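Local structure of Ent-copalyl diphosphate synthase (Streptomyces platensis, 5BP8) at residues S305-L317 with S350-H362. The protein is probably a class II-type terpene cyclase, built largely of alpha helices and related in part to the squalene-hopene cyclase family. Numbering follows the deposited sequence.
Sequences SDSDDTAAVLFAL and STNAHILEALGHH
Asp308 OD1 takes a short hydrogen bond of 2.6 Å from His354 ND1, the N-H pointing nearly straight (159°) at its syn lone pair. Asp308 holds CG anti to its own N, which carries the acid across to the neighbouring helix; carboxylate and imidazole lie almost coplanar. A carboxylate suits this place, since one oxygen takes the His354 N-H while the other, OD2, accepts from a water 2.7 Å away that also donates to Ser350 OG; Ser350 OG in turn bonds Asp396. Thr351 CG2 lies against Ser307 OG, whose hydrogen bond goes to Ser339 O.

Helix segments 307-317 and 350-362 run roughly parallel, their axes 8.1 Å apart and inclined at 32°. Segment 350-362 lies in the region matching the squalene-hopene cyclase C-terminal domain, and the pairing is consistent with the helical fold of that family. Alanines permit this closeness: Ala311 CB rests on His354 O and on Ile355 CG1, at 3.7 Å from the latter, while Ala358 CB approaches Ala311 O to 3.5 Å.

Beyond them Phe315 is broad enough to reach across. Glu357 CB sits over its ring centre at 3.8 Å, a CH-pi contact, and the edge of the Phe315 ring is turned to the His361 face in an offset edge-to-face pair, planes at 71°.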
# COMPACT_ATOMS: atom_id res chain seq x y z
N SER A 305 10.96 -8.77 -7.21
CA SER A 305 10.25 -8.33 -8.40
C SER A 305 8.84 -8.87 -8.41
O SER A 305 8.57 -9.95 -7.87
CB SER A 305 11.00 -8.77 -9.66
OG SER A 305 12.22 -8.02 -9.73
N ASP A 306 7.92 -8.10 -8.99
CA ASP A 306 6.55 -8.54 -9.14
C ASP A 306 6.02 -8.06 -10.46
O ASP A 306 6.47 -7.05 -11.00
CB ASP A 306 5.65 -8.05 -7.98
CG ASP A 306 5.37 -6.57 -8.05
OD1 ASP A 306 6.15 -5.77 -7.48
OD2 ASP A 306 4.35 -6.21 -8.68
N SER A 307 5.02 -8.75 -10.98
CA SER A 307 4.56 -8.44 -12.32
C SER A 307 3.72 -7.16 -12.42
O SER A 307 3.63 -6.58 -13.50
CB SER A 307 3.77 -9.60 -12.93
OG SER A 307 2.56 -9.88 -12.26
N ASP A 308 3.12 -6.72 -11.32
CA ASP A 308 2.32 -5.50 -11.36
C ASP A 308 3.24 -4.32 -11.57
O ASP A 308 3.05 -3.53 -12.50
CB ASP A 308 1.48 -5.36 -10.10
CG ASP A 308 0.43 -4.26 -10.19
OD1 ASP A 308 -0.17 -4.07 -11.29
OD2 ASP A 308 0.18 -3.60 -9.12
N ASP A 309 4.26 -4.19 -10.71
CA ASP A 309 5.23 -3.15 -10.86
C ASP A 309 5.98 -3.28 -12.20
O ASP A 309 6.23 -2.26 -12.86
CB ASP A 309 6.23 -3.16 -9.70
CG ASP A 309 5.60 -2.65 -8.43
OD1 ASP A 309 5.14 -1.50 -8.44
OD2 ASP A 309 5.54 -3.42 -7.43
N THR A 310 6.30 -4.51 -12.59
CA THR A 310 7.03 -4.73 -13.84
C THR A 310 6.19 -4.23 -15.02
O THR A 310 6.70 -3.49 -15.87
CB THR A 310 7.40 -6.22 -14.02
OG1 THR A 310 8.30 -6.61 -12.98
CG2 THR A 310 8.11 -6.47 -15.36
N ALA A 311 4.91 -4.61 -15.06
CA ALA A 311 4.00 -4.21 -16.14
C ALA A 311 3.82 -2.69 -16.16
O ALA A 311 3.91 -2.07 -17.20
CB ALA A 311 2.67 -4.91 -16.01
N ALA A 312 3.61 -2.08 -14.99
CA ALA A 312 3.45 -0.63 -14.92
C ALA A 312 4.69 0.10 -15.43
O ALA A 312 4.59 1.14 -16.07
CB ALA A 312 3.15 -0.17 -13.50
N VAL A 313 5.85 -0.41 -15.06
CA VAL A 313 7.10 0.21 -15.43
C VAL A 313 7.36 0.07 -16.93
O VAL A 313 7.75 1.05 -17.57
CB VAL A 313 8.27 -0.33 -14.58
CG1 VAL A 313 9.61 0.02 -15.20
CG2 VAL A 313 8.19 0.23 -13.18
N LEU A 314 7.10 -1.11 -17.49
CA LEU A 314 7.24 -1.32 -18.94
C LEU A 314 6.31 -0.40 -19.72
O LEU A 314 6.72 0.21 -20.69
CB LEU A 314 6.96 -2.77 -19.30
CG LEU A 314 8.05 -3.77 -18.92
CD1 LEU A 314 7.52 -5.20 -18.90
CD2 LEU A 314 9.22 -3.63 -19.91
N PHE A 315 5.07 -0.29 -19.26
CA PHE A 315 4.07 0.57 -19.86
C PHE A 315 4.49 2.03 -19.76
O PHE A 315 4.43 2.78 -20.74
CB PHE A 315 2.70 0.31 -19.18
CG PHE A 315 1.50 1.01 -19.79
CD1 PHE A 315 1.30 1.08 -21.17
CD2 PHE A 315 0.49 1.52 -18.95
CE1 PHE A 315 0.17 1.71 -21.67
CE2 PHE A 315 -0.64 2.13 -19.45
CZ PHE A 315 -0.81 2.23 -20.82
N ALA A 316 4.97 2.44 -18.59
CA ALA A 316 5.41 3.81 -18.41
C ALA A 316 6.58 4.18 -19.33
O ALA A 316 6.57 5.25 -19.96
CB ALA A 316 5.82 4.04 -16.96
N LEU A 317 7.57 3.29 -19.39
CA LEU A 317 8.73 3.51 -20.24
C LEU A 317 8.31 3.61 -21.70
O LEU A 317 8.70 4.57 -22.40
CB LEU A 317 9.79 2.44 -20.03
CG LEU A 317 10.60 2.55 -18.73
CD1 LEU A 317 11.35 1.25 -18.47
CD2 LEU A 317 11.55 3.74 -18.73
N SER A 350 -6.03 -6.20 -10.63
CA SER A 350 -5.33 -4.98 -11.05
C SER A 350 -4.01 -5.34 -11.74
O SER A 350 -3.61 -4.68 -12.70
CB SER A 350 -5.09 -4.00 -9.87
OG SER A 350 -4.09 -4.48 -9.02
N THR A 351 -3.33 -6.38 -11.27
CA THR A 351 -2.08 -6.83 -11.88
C THR A 351 -2.32 -7.29 -13.33
O THR A 351 -1.59 -6.90 -14.25
CB THR A 351 -1.45 -7.95 -11.05
OG1 THR A 351 -1.13 -7.46 -9.74
CG2 THR A 351 -0.18 -8.53 -11.71
N ASN A 352 -3.34 -8.10 -13.52
CA ASN A 352 -3.68 -8.56 -14.87
C ASN A 352 -4.09 -7.43 -15.78
O ASN A 352 -3.68 -7.41 -16.95
CB ASN A 352 -4.71 -9.68 -14.81
CG ASN A 352 -4.08 -11.02 -14.49
OD1 ASN A 352 -3.73 -11.81 -15.40
ND2 ASN A 352 -3.88 -11.29 -13.20
N ALA A 353 -4.87 -6.48 -15.27
CA ALA A 353 -5.13 -5.23 -16.00
C ALA A 353 -3.85 -4.52 -16.44
O ALA A 353 -3.74 -4.11 -17.61
CB ALA A 353 -6.00 -4.27 -15.18
N HIS A 354 -2.88 -4.37 -15.53
CA HIS A 354 -1.66 -3.67 -15.86
C HIS A 354 -0.80 -4.45 -16.88
O HIS A 354 -0.16 -3.85 -17.76
CB HIS A 354 -0.91 -3.27 -14.56
CG HIS A 354 -1.67 -2.28 -13.74
ND1 HIS A 354 -1.57 -2.20 -12.36
CD2 HIS A 354 -2.56 -1.33 -14.11
CE1 HIS A 354 -2.38 -1.25 -11.92
NE2 HIS A 354 -3.00 -0.72 -12.96
N ILE A 355 -0.84 -5.77 -16.79
CA ILE A 355 -0.17 -6.62 -17.76
C ILE A 355 -0.84 -6.49 -19.13
O ILE A 355 -0.15 -6.40 -20.14
CB ILE A 355 -0.08 -8.07 -17.28
CG1 ILE A 355 0.87 -8.12 -16.08
CG2 ILE A 355 0.50 -8.99 -18.35
CD1 ILE A 355 0.78 -9.36 -15.27
N LEU A 356 -2.16 -6.43 -19.14
CA LEU A 356 -2.88 -6.19 -20.40
C LEU A 356 -2.43 -4.88 -21.05
O LEU A 356 -2.22 -4.83 -22.29
CB LEU A 356 -4.37 -6.23 -20.19
CG LEU A 356 -5.26 -5.94 -21.40
CD1 LEU A 356 -4.95 -6.92 -22.51
CD2 LEU A 356 -6.72 -6.03 -21.05
N GLU A 357 -2.27 -3.83 -20.26
CA GLU A 357 -1.78 -2.56 -20.79
C GLU A 357 -0.35 -2.67 -21.32
O GLU A 357 -0.07 -2.17 -22.42
CB GLU A 357 -1.87 -1.44 -19.77
CG GLU A 357 -3.30 -1.17 -19.30
CD GLU A 357 -3.37 -0.08 -18.25
OE1 GLU A 357 -2.48 -0.07 -17.34
OE2 GLU A 357 -4.31 0.75 -18.33
N ALA A 358 0.56 -3.26 -20.55
CA ALA A 358 1.95 -3.32 -21.00
C ALA A 358 2.03 -4.09 -22.33
O ALA A 358 2.69 -3.64 -23.29
CB ALA A 358 2.82 -3.97 -19.96
N LEU A 359 1.38 -5.25 -22.38
CA LEU A 359 1.40 -6.10 -23.57
C LEU A 359 0.68 -5.45 -24.74
O LEU A 359 1.23 -5.36 -25.86
CB LEU A 359 0.83 -7.48 -23.27
CG LEU A 359 1.59 -8.29 -22.23
CD1 LEU A 359 0.95 -9.64 -22.10
CD2 LEU A 359 3.07 -8.44 -22.54
N GLY A 360 -0.55 -5.00 -24.50
CA GLY A 360 -1.36 -4.36 -25.52
C GLY A 360 -0.69 -3.14 -26.10
O GLY A 360 -0.70 -2.92 -27.34
N HIS A 361 -0.07 -2.36 -25.23
CA HIS A 361 0.60 -1.17 -25.70
C HIS A 361 1.85 -1.53 -26.51
O HIS A 361 2.14 -0.87 -27.52
CB HIS A 361 1.00 -0.25 -24.56
CG HIS A 361 1.70 0.98 -25.04
ND1 HIS A 361 3.07 1.09 -25.07
CD2 HIS A 361 1.22 2.13 -25.56
CE1 HIS A 361 3.40 2.27 -25.54
NE2 HIS A 361 2.29 2.93 -25.84
N HIS A 362 2.57 -2.55 -26.04
CA HIS A 362 3.74 -3.02 -26.76
C HIS A 362 3.39 -3.44 -28.19
O HIS A 362 4.09 -3.04 -29.12
CB HIS A 362 4.41 -4.20 -26.08
CG HIS A 362 5.65 -4.66 -26.79
ND1 HIS A 362 6.84 -3.99 -26.67
CD2 HIS A 362 5.86 -5.66 -27.68
CE1 HIS A 362 7.76 -4.59 -27.42
NE2 HIS A 362 7.19 -5.60 -28.05
O HOH W 1 -2.24 -2.55 -8.79